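Local coordinates for protein DR2417 (Deinococcus radiodurans, PDB 4XWW) that degrades and processes RNA as a metal-dependent RNase J, probably acting as a 5'-3' exonuclease and possibly as an endonuclease, at residues I43-G48 with K78-T83; I332-G337 with Y362-D367; N212-G217 with P406-N411; F149-S154 with I188-E193; H56-D61 with D470-S475. All blocks are in the same frame, centred on the assembly; numbering follows the deposited sequence.

Interaction 1. Residues I43-G48 with K78-T83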
# COMPACT_ATOMS: atom_id res chain seq x y z
N ILE A 43 18.41 15.07 32.76
CA ILE A 43 17.58 14.55 31.70
C ILE A 43 16.94 13.23 32.09
O ILE A 43 17.59 12.36 32.65
CB ILE A 43 18.39 14.36 30.39
CG1 ILE A 43 18.63 15.72 29.74
CG2 ILE A 43 17.66 13.41 29.44
CD1 ILE A 43 19.65 15.70 28.60
N VAL A 44 15.65 13.09 31.79
CA VAL A 44 14.97 11.80 31.84
C VAL A 44 14.54 11.47 30.42
O VAL A 44 14.03 12.34 29.71
CB VAL A 44 13.75 11.83 32.77
CG1 VAL A 44 13.10 10.45 32.85
CG2 VAL A 44 14.17 12.31 34.16
N VAL A 45 14.75 10.23 29.99
CA VAL A 45 14.33 9.81 28.64
C VAL A 45 13.18 8.82 28.74
O VAL A 45 13.14 8.01 29.66
CB VAL A 45 15.50 9.17 27.85
CG1 VAL A 45 15.11 8.98 26.35
CG2 VAL A 45 16.76 10.02 27.95
N VAL A 46 12.25 8.86 27.79
CA VAL A 46 11.11 7.96 27.82
C VAL A 46 11.07 7.14 26.53
O VAL A 46 10.99 7.72 25.45
CB VAL A 46 9.80 8.72 28.02
CG1 VAL A 46 8.60 7.75 28.00
CG2 VAL A 46 9.83 9.51 29.35
N ASP A 47 11.29 5.84 26.66
CA ASP A 47 11.15 4.88 25.57
C ASP A 47 12.35 4.92 24.62
O ASP A 47 13.14 5.86 24.64
CB ASP A 47 9.81 5.05 24.85
CG ASP A 47 8.65 4.51 25.66
OD1 ASP A 47 8.90 3.81 26.66
OD2 ASP A 47 7.49 4.78 25.30
N GLY A 48 12.47 3.89 23.78
CA GLY A 48 13.49 3.85 22.75
C GLY A 48 13.07 2.95 21.61
O GLY A 48 13.62 1.87 21.43
N LYS A 78 19.66 10.97 33.69
CA LYS A 78 19.46 10.44 35.03
C LYS A 78 18.81 9.07 34.98
O LYS A 78 18.92 8.28 35.92
CB LYS A 78 18.62 11.39 35.88
CG LYS A 78 19.32 12.68 36.20
CD LYS A 78 20.63 12.41 36.93
CE LYS A 78 21.56 13.59 36.80
NZ LYS A 78 22.89 13.32 37.42
N GLY A 79 18.13 8.78 33.88
CA GLY A 79 17.45 7.51 33.77
C GLY A 79 16.41 7.43 32.67
O GLY A 79 16.20 8.38 31.91
N TRP A 80 15.75 6.28 32.61
CA TRP A 80 14.84 5.94 31.55
C TRP A 80 13.52 5.44 32.11
O TRP A 80 13.50 4.75 33.14
CB TRP A 80 15.46 4.86 30.66
CG TRP A 80 15.51 5.19 29.18
CD1 TRP A 80 14.47 5.11 28.28
CD2 TRP A 80 16.65 5.62 28.42
NE1 TRP A 80 14.90 5.47 27.03
CE2 TRP A 80 16.24 5.78 27.08
CE3 TRP A 80 17.99 5.87 28.75
CZ2 TRP A 80 17.10 6.19 26.07
CZ3 TRP A 80 18.85 6.29 27.74
CH2 TRP A 80 18.40 6.44 26.42
N ILE A 81 12.44 5.79 31.42
CA ILE A 81 11.11 5.24 31.64
C ILE A 81 10.71 4.42 30.41
O ILE A 81 10.82 4.92 29.29
CB ILE A 81 10.07 6.35 31.85
CG1 ILE A 81 10.37 7.14 33.13
CG2 ILE A 81 8.64 5.80 31.87
CD1 ILE A 81 9.55 8.39 33.22
N LEU A 82 10.27 3.18 30.62
CA LEU A 82 9.77 2.35 29.51
C LEU A 82 8.28 2.08 29.72
O LEU A 82 7.91 1.40 30.68
CB LEU A 82 10.55 1.03 29.42
CG LEU A 82 12.07 1.13 29.29
CD1 LEU A 82 12.65 -0.25 29.05
CD2 LEU A 82 12.39 2.05 28.12
N THR A 83 7.44 2.60 28.82
CA THR A 83 5.99 2.56 29.06
C THR A 83 5.34 1.20 28.76
O THR A 83 4.37 0.83 29.41
CB THR A 83 5.23 3.65 28.25
OG1 THR A 83 5.43 3.46 26.83
CG2 THR A 83 5.68 5.07 28.65

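Interaction 2. Residues I332-G337 with Y362-D367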
# COMPACT_ATOMS: atom_id res chain seq x y z
N ILE A 332 2.40 -28.53 7.73
CA ILE A 332 0.96 -28.34 7.68
C ILE A 332 0.54 -27.92 6.26
O ILE A 332 1.20 -27.12 5.61
CB ILE A 332 0.49 -27.27 8.70
CG1 ILE A 332 1.00 -27.58 10.11
CG2 ILE A 332 -1.02 -27.16 8.70
CD1 ILE A 332 0.90 -26.39 11.07
N ALA A 333 -0.58 -28.47 5.80
CA ALA A 333 -1.14 -28.08 4.52
C ALA A 333 -2.61 -27.70 4.64
O ALA A 333 -3.42 -28.50 5.11
CB ALA A 333 -0.96 -29.21 3.51
N LEU A 334 -2.96 -26.49 4.20
CA LEU A 334 -4.35 -26.05 4.19
C LEU A 334 -5.18 -26.86 3.19
O LEU A 334 -4.64 -27.41 2.23
CB LEU A 334 -4.44 -24.56 3.84
CG LEU A 334 -3.83 -23.62 4.88
CD1 LEU A 334 -4.12 -22.18 4.54
CD2 LEU A 334 -4.35 -23.93 6.27
N ARG A 335 -6.48 -26.93 3.44
CA ARG A 335 -7.40 -27.63 2.54
C ARG A 335 -8.83 -27.08 2.67
O ARG A 335 -9.16 -26.42 3.67
CB ARG A 335 -7.39 -29.14 2.81
CG ARG A 335 -7.47 -29.54 4.28
CD ARG A 335 -7.54 -31.07 4.43
NE ARG A 335 -6.97 -31.55 5.70
CZ ARG A 335 -7.66 -31.68 6.83
NH1 ARG A 335 -8.95 -31.37 6.87
NH2 ARG A 335 -7.06 -32.14 7.92
N ARG A 336 -9.66 -27.36 1.67
CA ARG A 336 -11.07 -26.99 1.74
C ARG A 336 -11.69 -27.53 3.01
O ARG A 336 -11.55 -28.71 3.30
CB ARG A 336 -11.85 -27.52 0.55
CG ARG A 336 -11.99 -26.57 -0.58
CD ARG A 336 -12.63 -27.20 -1.81
NE ARG A 336 -11.82 -26.86 -2.98
CZ ARG A 336 -11.83 -25.67 -3.54
NH1 ARG A 336 -12.61 -24.71 -3.06
NH2 ARG A 336 -11.06 -25.43 -4.60
N GLY A 337 -12.39 -26.67 3.75
CA GLY A 337 -12.97 -27.08 5.02
C GLY A 337 -12.30 -26.38 6.19
O GLY A 337 -12.93 -26.14 7.21
N TYR A 362 -8.47 -17.91 -0.44
CA TYR A 362 -9.71 -18.16 -1.18
C TYR A 362 -9.51 -19.21 -2.27
O TYR A 362 -10.38 -20.04 -2.51
CB TYR A 362 -10.27 -16.87 -1.81
CG TYR A 362 -11.16 -16.07 -0.89
CD1 TYR A 362 -12.49 -16.43 -0.67
CD2 TYR A 362 -10.67 -14.95 -0.22
CE1 TYR A 362 -13.31 -15.71 0.16
CE2 TYR A 362 -11.49 -14.22 0.63
CZ TYR A 362 -12.80 -14.60 0.82
OH TYR A 362 -13.59 -13.87 1.66
N GLU A 363 -8.36 -19.17 -2.94
CA GLU A 363 -8.12 -20.11 -4.02
C GLU A 363 -7.90 -21.53 -3.51
O GLU A 363 -8.24 -22.50 -4.19
CB GLU A 363 -6.95 -19.64 -4.89
CG GLU A 363 -7.31 -18.40 -5.69
CD GLU A 363 -6.32 -18.07 -6.79
OE1 GLU A 363 -5.16 -17.77 -6.45
OE2 GLU A 363 -6.71 -18.10 -7.97
N ILE A 364 -7.36 -21.65 -2.29
CA ILE A 364 -7.21 -22.98 -1.70
C ILE A 364 -8.60 -23.53 -1.38
O ILE A 364 -8.85 -24.73 -1.52
CB ILE A 364 -6.33 -22.95 -0.43
CG1 ILE A 364 -4.87 -22.69 -0.81
CG2 ILE A 364 -6.41 -24.29 0.33
CD1 ILE A 364 -3.94 -22.47 0.38
N GLY A 365 -9.48 -22.63 -0.98
CA GLY A 365 -10.86 -22.99 -0.66
C GLY A 365 -11.17 -23.01 0.82
O GLY A 365 -12.20 -23.53 1.23
N VAL A 366 -10.30 -22.42 1.62
CA VAL A 366 -10.59 -22.30 3.04
C VAL A 366 -11.65 -21.20 3.24
O VAL A 366 -11.83 -20.32 2.40
CB VAL A 366 -9.32 -22.02 3.89
CG1 VAL A 366 -8.17 -22.90 3.43
CG2 VAL A 366 -8.94 -20.54 3.85
N ASP A 367 -12.40 -21.31 4.33
CA ASP A 367 -13.27 -20.22 4.72
C ASP A 367 -12.40 -19.12 5.32
O ASP A 367 -11.61 -19.39 6.22
CB ASP A 367 -14.33 -20.70 5.72
CG ASP A 367 -15.24 -21.77 5.14
OD1 ASP A 367 -15.09 -22.11 3.95
OD2 ASP A 367 -16.12 -22.27 5.88
O HOH W 1 -11.67 -22.11 -4.13
O HOH W 2 -14.35 -24.37 -1.13
O HOH W 3 -13.96 -24.37 2.83

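Interaction 3. Residues N212-G217 with P406-N411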
# COMPACT_ATOMS: atom_id res chain seq x y z
N ASN A 212 -5.60 7.09 16.62
CA ASN A 212 -6.95 6.93 16.09
C ASN A 212 -7.76 8.21 16.20
O ASN A 212 -8.98 8.18 16.31
CB ASN A 212 -7.68 5.78 16.79
CG ASN A 212 -7.23 4.41 16.30
OD1 ASN A 212 -6.60 4.29 15.24
ND2 ASN A 212 -7.56 3.37 17.06
N ALA A 213 -7.09 9.36 16.16
CA ALA A 213 -7.80 10.62 16.36
C ALA A 213 -8.81 10.95 15.25
O ALA A 213 -9.68 11.79 15.45
CB ALA A 213 -6.78 11.77 16.52
N GLU A 214 -8.71 10.27 14.10
CA GLU A 214 -9.67 10.51 13.00
C GLU A 214 -10.87 9.57 13.05
O GLU A 214 -11.79 9.69 12.24
CB GLU A 214 -8.96 10.40 11.65
CG GLU A 214 -7.89 11.47 11.49
CD GLU A 214 -7.33 11.56 10.08
OE1 GLU A 214 -8.11 11.70 9.11
OE2 GLU A 214 -6.09 11.52 9.94
N ARG A 215 -10.86 8.65 14.02
CA ARG A 215 -11.94 7.67 14.18
C ARG A 215 -12.98 8.11 15.19
O ARG A 215 -12.67 8.32 16.36
CB ARG A 215 -11.36 6.32 14.60
CG ARG A 215 -10.43 5.71 13.55
CD ARG A 215 -10.20 4.24 13.86
NE ARG A 215 -8.99 3.72 13.23
CZ ARG A 215 -8.51 2.49 13.43
NH1 ARG A 215 -9.15 1.65 14.24
NH2 ARG A 215 -7.40 2.10 12.82
N PRO A 216 -14.24 8.27 14.75
CA PRO A 216 -15.28 8.71 15.68
C PRO A 216 -15.67 7.57 16.61
O PRO A 216 -15.38 6.42 16.29
CB PRO A 216 -16.44 9.10 14.76
CG PRO A 216 -15.84 9.19 13.37
CD PRO A 216 -14.73 8.20 13.37
N GLY A 217 -16.29 7.90 17.74
CA GLY A 217 -16.81 6.88 18.64
C GLY A 217 -15.78 6.29 19.58
O GLY A 217 -14.80 6.94 19.93
N PRO A 406 1.24 14.03 11.08
CA PRO A 406 0.57 15.33 11.25
C PRO A 406 -0.96 15.26 11.09
O PRO A 406 -1.66 15.93 11.87
CB PRO A 406 1.22 16.19 10.16
CG PRO A 406 2.66 15.62 10.11
CD PRO A 406 2.38 14.13 10.16
N ARG A 407 -1.48 14.42 10.19
CA ARG A 407 -2.93 14.35 10.06
C ARG A 407 -3.59 13.92 11.39
O ARG A 407 -4.64 14.45 11.78
CB ARG A 407 -3.35 13.38 8.92
CG ARG A 407 -2.80 11.97 9.04
CD ARG A 407 -3.10 11.15 7.82
NE ARG A 407 -4.54 10.93 7.69
CZ ARG A 407 -5.11 10.34 6.65
NH1 ARG A 407 -4.37 9.88 5.65
NH2 ARG A 407 -6.44 10.20 6.62
N HIS A 408 -2.98 12.97 12.08
CA HIS A 408 -3.49 12.48 13.35
C HIS A 408 -3.37 13.52 14.45
O HIS A 408 -4.30 13.76 15.22
CB HIS A 408 -2.75 11.20 13.75
CG HIS A 408 -2.78 10.17 12.67
ND1 HIS A 408 -1.62 9.61 12.16
CD2 HIS A 408 -3.80 9.64 11.97
CE1 HIS A 408 -1.95 8.75 11.21
NE2 HIS A 408 -3.26 8.76 11.06
N GLN A 409 -2.19 14.11 14.54
CA GLN A 409 -1.94 15.14 15.55
C GLN A 409 -2.88 16.33 15.42
O GLN A 409 -3.40 16.84 16.41
CB GLN A 409 -0.52 15.65 15.44
CG GLN A 409 0.57 14.68 15.88
CD GLN A 409 1.94 15.26 15.53
OE1 GLN A 409 2.28 15.39 14.35
NE2 GLN A 409 2.69 15.64 16.54
N ILE A 410 -3.08 16.77 14.18
CA ILE A 410 -3.86 17.98 13.94
C ILE A 410 -5.33 17.70 14.22
O ILE A 410 -6.05 18.53 14.79
CB ILE A 410 -3.62 18.51 12.51
CG1 ILE A 410 -2.20 19.08 12.42
CG2 ILE A 410 -4.66 19.56 12.14
CD1 ILE A 410 -1.77 19.46 11.02
N ASN A 411 -5.78 16.50 13.87
CA ASN A 411 -7.14 16.12 14.19
C ASN A 411 -7.38 15.94 15.68
O ASN A 411 -8.47 16.21 16.17
CB ASN A 411 -7.55 14.88 13.42
CG ASN A 411 -8.04 15.23 12.05
OD1 ASN A 411 -9.14 15.76 11.92
ND2 ASN A 411 -7.22 15.00 11.04

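Interaction 4. Residues F149-S154 with I188-E193. With ZN (zinc ion), chain E.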
# COMPACT_ATOMS: atom_id res chain seq x y z
N PHE A 149 0.89 4.83 36.08
CA PHE A 149 -0.48 4.36 36.27
C PHE A 149 -0.92 3.50 35.07
O PHE A 149 -0.38 3.60 33.97
CB PHE A 149 -1.45 5.53 36.50
CG PHE A 149 -1.48 6.51 35.38
CD1 PHE A 149 -0.60 7.59 35.36
CD2 PHE A 149 -2.39 6.37 34.34
CE1 PHE A 149 -0.63 8.51 34.32
CE2 PHE A 149 -2.42 7.29 33.28
CZ PHE A 149 -1.53 8.36 33.26
N CYS A 150 -1.92 2.66 35.30
CA CYS A 150 -2.34 1.70 34.30
C CYS A 150 -3.19 2.33 33.20
O CYS A 150 -4.13 3.06 33.47
CB CYS A 150 -3.13 0.57 34.97
SG CYS A 150 -3.68 -0.70 33.81
N MET A 151 -2.85 2.03 31.94
CA MET A 151 -3.77 2.31 30.84
C MET A 151 -3.90 1.06 29.97
O MET A 151 -2.90 0.47 29.58
CB MET A 151 -3.29 3.50 29.99
CG MET A 151 -3.16 4.81 30.81
SD MET A 151 -4.79 5.45 31.24
CE MET A 151 -5.29 6.09 29.67
N THR A 152 -5.13 0.66 29.68
CA THR A 152 -5.31 -0.48 28.78
C THR A 152 -4.75 -0.18 27.39
O THR A 152 -4.76 0.95 26.91
CB THR A 152 -6.79 -0.88 28.65
OG1 THR A 152 -7.60 0.29 28.46
CG2 THR A 152 -7.27 -1.61 29.88
N HIS A 153 -4.26 -1.24 26.76
CA HIS A 153 -3.62 -1.18 25.45
C HIS A 153 -3.64 -2.61 24.91
O HIS A 153 -4.26 -3.49 25.51
CB HIS A 153 -2.19 -0.61 25.60
CG HIS A 153 -1.51 -0.24 24.31
ND1 HIS A 153 -2.20 0.15 23.18
CD2 HIS A 153 -0.19 -0.22 23.99
CE1 HIS A 153 -1.33 0.41 22.21
NE2 HIS A 153 -0.11 0.17 22.67
N SER A 154 -2.96 -2.84 23.79
CA SER A 154 -2.99 -4.13 23.11
C SER A 154 -1.87 -5.06 23.57
O SER A 154 -1.64 -6.12 22.96
CB SER A 154 -2.89 -3.90 21.61
OG SER A 154 -1.87 -2.93 21.38
N ILE A 188 -8.15 -6.08 34.98
CA ILE A 188 -7.38 -5.01 34.38
C ILE A 188 -8.27 -3.90 33.84
O ILE A 188 -9.16 -4.15 33.03
CB ILE A 188 -6.49 -5.51 33.24
CG1 ILE A 188 -5.53 -6.56 33.79
CG2 ILE A 188 -5.71 -4.35 32.64
CD1 ILE A 188 -4.90 -7.42 32.73
N VAL A 189 -8.03 -2.67 34.30
CA VAL A 189 -8.75 -1.49 33.79
C VAL A 189 -7.86 -0.25 33.83
O VAL A 189 -6.93 -0.16 34.64
CB VAL A 189 -10.06 -1.16 34.59
CG1 VAL A 189 -11.09 -2.26 34.45
CG2 VAL A 189 -9.77 -0.81 36.09
N SER A 190 -8.15 0.70 32.94
CA SER A 190 -7.42 1.97 32.96
C SER A 190 -7.67 2.71 34.28
O SER A 190 -8.77 2.73 34.79
CB SER A 190 -7.79 2.86 31.77
OG SER A 190 -7.48 2.22 30.55
N ASP A 191 -6.63 3.34 34.79
CA ASP A 191 -6.75 4.08 36.05
C ASP A 191 -7.36 5.48 35.84
O ASP A 191 -6.68 6.50 36.01
CB ASP A 191 -5.39 4.18 36.74
CG ASP A 191 -5.51 4.47 38.22
OD1 ASP A 191 -6.60 4.93 38.64
OD2 ASP A 191 -4.53 4.24 38.96
N LEU A 192 -8.65 5.54 35.52
CA LEU A 192 -9.27 6.83 35.23
C LEU A 192 -9.45 7.66 36.49
O LEU A 192 -9.53 8.88 36.43
CB LEU A 192 -10.61 6.64 34.51
CG LEU A 192 -10.50 5.98 33.13
CD1 LEU A 192 -11.86 5.93 32.45
CD2 LEU A 192 -9.47 6.72 32.27
N GLU A 193 -9.54 6.98 37.63
CA GLU A 193 -9.58 7.65 38.93
C GLU A 193 -8.31 8.49 39.10
O GLU A 193 -8.37 9.66 39.50
CB GLU A 193 -9.70 6.61 40.04
CG GLU A 193 -9.78 7.16 41.45
CD GLU A 193 -9.87 6.06 42.49
OE1 GLU A 193 -9.06 5.11 42.43
OE2 GLU A 193 -10.76 6.14 43.36
ZN ZN E . 1.89 0.28 21.88
O HOH W 4 -2.76 2.51 37.99
O HOH W 5 1.85 1.60 20.57

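Interaction 5. Residues H56-D61 with D470-S475. With MN (manganese (II) ion), chain G.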
# COMPACT_ATOMS: atom_id res chain seq x y z
N HIS A 56 9.42 3.00 -0.06
CA HIS A 56 10.52 3.68 -0.73
C HIS A 56 11.86 3.42 -0.05
O HIS A 56 12.91 3.66 -0.62
CB HIS A 56 10.25 5.19 -0.83
CG HIS A 56 10.30 5.93 0.47
ND1 HIS A 56 9.37 5.75 1.47
CD2 HIS A 56 11.16 6.87 0.93
CE1 HIS A 56 9.66 6.53 2.49
NE2 HIS A 56 10.74 7.22 2.19
N GLN A 57 11.81 2.90 1.18
CA GLN A 57 13.05 2.57 1.89
C GLN A 57 13.41 1.11 1.66
O GLN A 57 13.36 0.28 2.57
CB GLN A 57 12.89 2.88 3.38
CG GLN A 57 12.72 4.37 3.63
CD GLN A 57 12.07 4.70 4.97
OE1 GLN A 57 11.22 3.97 5.46
NE2 GLN A 57 12.47 5.83 5.55
N MET A 58 13.80 0.81 0.43
CA MET A 58 13.94 -0.57 0.02
C MET A 58 15.17 -1.26 0.61
O MET A 58 16.24 -0.67 0.71
CB MET A 58 13.97 -0.66 -1.50
CG MET A 58 12.61 -0.38 -2.11
SD MET A 58 12.68 -0.28 -3.91
CE MET A 58 13.52 1.26 -4.07
N GLY A 59 14.97 -2.51 1.00
CA GLY A 59 16.07 -3.34 1.43
C GLY A 59 16.41 -3.23 2.91
O GLY A 59 17.07 -4.11 3.44
N ILE A 60 15.97 -2.17 3.58
CA ILE A 60 16.37 -2.02 4.98
C ILE A 60 15.42 -2.77 5.92
O ILE A 60 14.27 -3.02 5.58
CB ILE A 60 16.48 -0.53 5.43
CG1 ILE A 60 15.10 0.09 5.66
CG2 ILE A 60 17.37 0.29 4.48
CD1 ILE A 60 15.17 1.50 6.22
N ASP A 61 15.93 -3.12 7.10
CA ASP A 61 15.18 -3.95 8.04
C ASP A 61 14.39 -3.14 9.07
O ASP A 61 13.22 -3.43 9.32
CB ASP A 61 16.13 -4.90 8.77
CG ASP A 61 16.93 -5.76 7.81
OD1 ASP A 61 16.37 -6.19 6.78
OD2 ASP A 61 18.12 -6.01 8.08
N ASP A 470 19.64 5.45 -5.07
CA ASP A 470 20.24 4.58 -6.06
C ASP A 470 19.42 3.30 -6.20
O ASP A 470 19.14 2.86 -7.31
CB ASP A 470 21.70 4.26 -5.70
CG ASP A 470 22.61 5.48 -5.81
OD1 ASP A 470 22.18 6.52 -6.36
OD2 ASP A 470 23.78 5.40 -5.36
N ARG A 471 19.02 2.72 -5.07
CA ARG A 471 18.17 1.52 -5.08
C ARG A 471 16.86 1.76 -5.85
O ARG A 471 16.43 0.89 -6.63
CB ARG A 471 17.86 1.05 -3.65
CG ARG A 471 19.04 0.33 -2.99
CD ARG A 471 18.72 -0.14 -1.57
NE ARG A 471 19.91 -0.67 -0.91
CZ ARG A 471 19.97 -1.08 0.35
NH1 ARG A 471 18.89 -1.03 1.12
NH2 ARG A 471 21.11 -1.54 0.84
N VAL A 472 16.24 2.93 -5.66
CA VAL A 472 14.99 3.23 -6.36
C VAL A 472 15.22 3.24 -7.86
O VAL A 472 14.52 2.56 -8.61
CB VAL A 472 14.40 4.59 -5.94
CG1 VAL A 472 13.08 4.84 -6.68
CG2 VAL A 472 14.18 4.66 -4.43
N ASN A 473 16.22 4.01 -8.27
CA ASN A 473 16.54 4.13 -9.69
C ASN A 473 16.81 2.77 -10.31
O ASN A 473 16.30 2.47 -11.39
CB ASN A 473 17.74 5.05 -9.87
CG ASN A 473 17.37 6.51 -9.69
OD1 ASN A 473 16.26 6.92 -10.02
ND2 ASN A 473 18.30 7.29 -9.16
N LEU A 474 17.57 1.93 -9.62
CA LEU A 474 17.82 0.58 -10.10
C LEU A 474 16.52 -0.23 -10.20
O LEU A 474 16.30 -0.94 -11.18
CB LEU A 474 18.81 -0.14 -9.20
CG LEU A 474 20.21 0.49 -9.19
CD1 LEU A 474 21.15 -0.26 -8.25
CD2 LEU A 474 20.75 0.53 -10.60
N SER A 475 15.67 -0.12 -9.19
CA SER A 475 14.42 -0.86 -9.14
C SER A 475 13.52 -0.53 -10.32
O SER A 475 12.79 -1.38 -10.82
CB SER A 475 13.67 -0.57 -7.85
OG SER A 475 13.10 0.73 -7.88
MN MN G . 18.47 -5.87 3.68

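Interaction 1. Residues I43-G48 with K78-T83
D47 places its carboxylate with CG beside its own backbone N (chi1 -75°), and T83 turns OG1 to a position between its backbone N and its carbonyl carbon (chi1 61°). The two side chains then cross at about a right angle. D47 OD1 accepts from T83 N at 2.9 Å. D47 OD2 accepts from T83 OG1, also at 2.9 Å. Both oxygens use their syn lone pairs, so T83 holds the carboxylate through two bonds. OD2 has a further partner in H89 ND1, and H89 is a zinc ligand. D47 is thus a second-shell residue, well placed to orient this histidine.

Upstream, strands 43-46 and 78-82 run parallel, with axes 4.7 Å apart. Both backbone polar atoms of V45 bond to strand 78-82: its N donates to G79 O at 3.0 Å, and its O accepts from I81 N at 2.9 Å. V45 CB lies over the five-membered ring of W80 in a CH-pi contact, 3.7 Å from the centroid. V45 CG1 reaches W80 CZ2 at 3.4 Å. The indole is also fixed at its rim, where W80 NE1 donates to D47 O at 3.0 Å. The donor stands above the carbonyl plane, but the oxygen lies in the ring plane. V44, V46 and I81 fill the other face of the sheet.

These are neighbouring parallel strands inside the first sheet of the metallo-beta-lactamase fold. Strand 34-39 flanks strand 42-46, and strand 104-107 flanks 77-82. V44 and I81 pack against strands 137-140 and 144-150 of the second sheet, while W80 meets F97 edge-to-face.

Interaction 2. Residues I332-G337 with Y362-D367
G365 O is gripped through water by the loop that faces it. One water accepts from G337 N at 2.9 Å and donates to D367 OD1 at 2.8 Å. The same water donates to G365 O, so it ties three residues of the two segments together. A second water, bound to R336 NH1, makes only a weak bond to G365 O.

No direct hydrogen bond crosses this contact. R336 lies across the end of helix 351-364, and its guanidinium has I364 O over the centre of one face. The chain bends at chi3 (-132°), which carries the group back over the helix end. R336 NH1 also donates at 3.0 Å to a water that in turn donates to Y362 O. G365 has positive phi (106°) where the helix ends, and R336 NH1 lies close to its CA, at 3.4 Å.

Below this polar layer is a small apolar patch. L334 and I364 cross at about a right angle, with L334 CB 4.0 Å from I364 CG2. V366 CG1 lies 3.7 Å from R335 O and also touches L334 CB.

The contact is at the surface of the beta-CASP region. It joins the loop before strand 339-342 to the turn between helix 351-364 and strand 367-369. Those two strands are neighbours in the parallel sheet. L334 also packs on L361, on L324 of helix 320-326 and on F241 of strand 240-243.

Interaction 3. Residues N212-G217 with P406-N411
E214 and R407 make the tight part of this contact. R407 NE donates to E214 OE2 at 2.8 Å in a nearly straight salt bridge, and the oxygen lies at the guanidinium edge, near its plane. The second branch is looser: R407 NH2 to E214 OE1 is a weak bond of 3.4 Å. The two planes are 34° apart. R407 CG sits between its backbone N and carbonyl carbon (chi1 56°), and the bend at chi3 turns NE toward the carboxylate. N411 crosses the glutamate at a slant, with ND2 3.6 Å from E214 CG and the two flat groups 21° apart. N411 ND2 donates to R407 O at 2.7 Å and also bonds Y362 OH of the second subunit.

The loop forms a type I turn from N212 to R215, closed by R215 N to N212 O. It follows strand 205-209 of the metallo-beta-lactamase domain and meets the start of helix 406-417, just past the zinc ligand H403. A213 packs its CB on H408 O at 3.4 Å, and the H408 ring touches a uracil base of the bound RNA.

The outer side is shared with the second subunit. Y370 of that subunit bonds E214 OE1, and its N355 bonds R407 NH1. Past E214 the loop leaves the helix, and R215 and P216 are exposed to solvent.

Interaction 4. Residues F149-S154 with I188-E193
The end of strand 144-150 and the loop after it carry H153, a ligand of one active-site zinc ion. The segment 188-193, which leads into helix 192-201, packs and bonds against this strand end. D191 N donates to C150 O at 2.8 Å, and T152 N donates to S190 OG at 3.0 Å. Both bonds are nearly straight, at 173° and 170°. The first joins two backbones, whereas the second uses a serine side chain in place of a carbonyl. S190 turns OG beside its own backbone N (chi1 -61°), which brings the hydroxyl up to T152. The T152 hydroxyl lies 2.8 Å from S190 OG. T152 OG1 is hydrogen-bonded to K177 O and D179 N, so this buried hydroxyl is satisfied.

C150 SG lies 3.4 Å from V189 O, and I188 CG2 adds an apolar contact. M151 SD lies 4.0 Å from S190 CB and at the edge of the F149 ring. D191 is the N-cap of helix 192-201: its OD1 accepts from R194 N. Its other oxygen, OD2, accepts from a water at 2.7 Å, and that water accepts from C150 N.

H153 takes no direct part in these bonds. Its NE2 binds the zinc ion at 2.2 Å. H84, H86 and a water bind the same ion, while G380 O holds H153 ND1. A histidine on the loop after a strand, joining a pair of histidines from an earlier loop, is a hallmark of the metallo-beta-lactamase metal site.

Interaction 5. Residues H56-D61 with D470-S475
M58 and R471 bury the most surface here, with V472 next. M58 points toward helix 465-477 and lays its methyl group against it. M58 CE is 3.4 Å from V472 CA and 3.5 Å from V472 CG2, which is tight for carbon pairs. The M58 chain is extended to SD and then bends (chi3 -72°), so that CE turns onto V472. The two side chains cross at about a right angle. M58 SD and CE also touch S475.

R471 reaches the other way, from the helix to the loop. Its chain is extended from CG to NE, and R471 NH1 donates to M58 O at 2.7 Å. The donor sits on a lone pair in the carbonyl plane, and the oxygen lies at the guanidinium edge. M58 O belongs to a type II turn from Q57 to I60. The positive phi of G59 suits this turn, and R471 NH1 lies 3.7 Å from G59 CA.

R471 NH2 forms a salt bridge with D456, and R471 NE bonds G498 O of the second subunit. M58 and S475 also pack on S475 of that subunit.

The turn points G59 O at the manganese ion, 2.3 Å away, where D456 is the second protein ligand. R471 thus grips both the turn and the aspartate that hold the metal. This should fix their relative positions, and its positive charge probably offsets part of the negative charge of D456.

Interactions 1 and 4 belong to the same metallo-beta-lactamase domain, with centres about 20 Å apart and nearest atoms about 7 Å apart. They approach the active site differently: interaction 4 carries a zinc ligand, while interaction 1 supplies D47, which bonds the zinc ligand H89. Interaction 3 lies about 9 Å from interaction 4 by nearest atoms, and the RNA comes within about 4 Å of each. Interaction 2 is remote, its centre about 47 Å from that of interaction 1. Yet Y362 of one subunit (interaction 2) bonds N411 of the second subunit (interaction 3). Interaction 5 also touches the second subunit. It holds a manganese site, and its centre is about 41 Å from that of interaction 4.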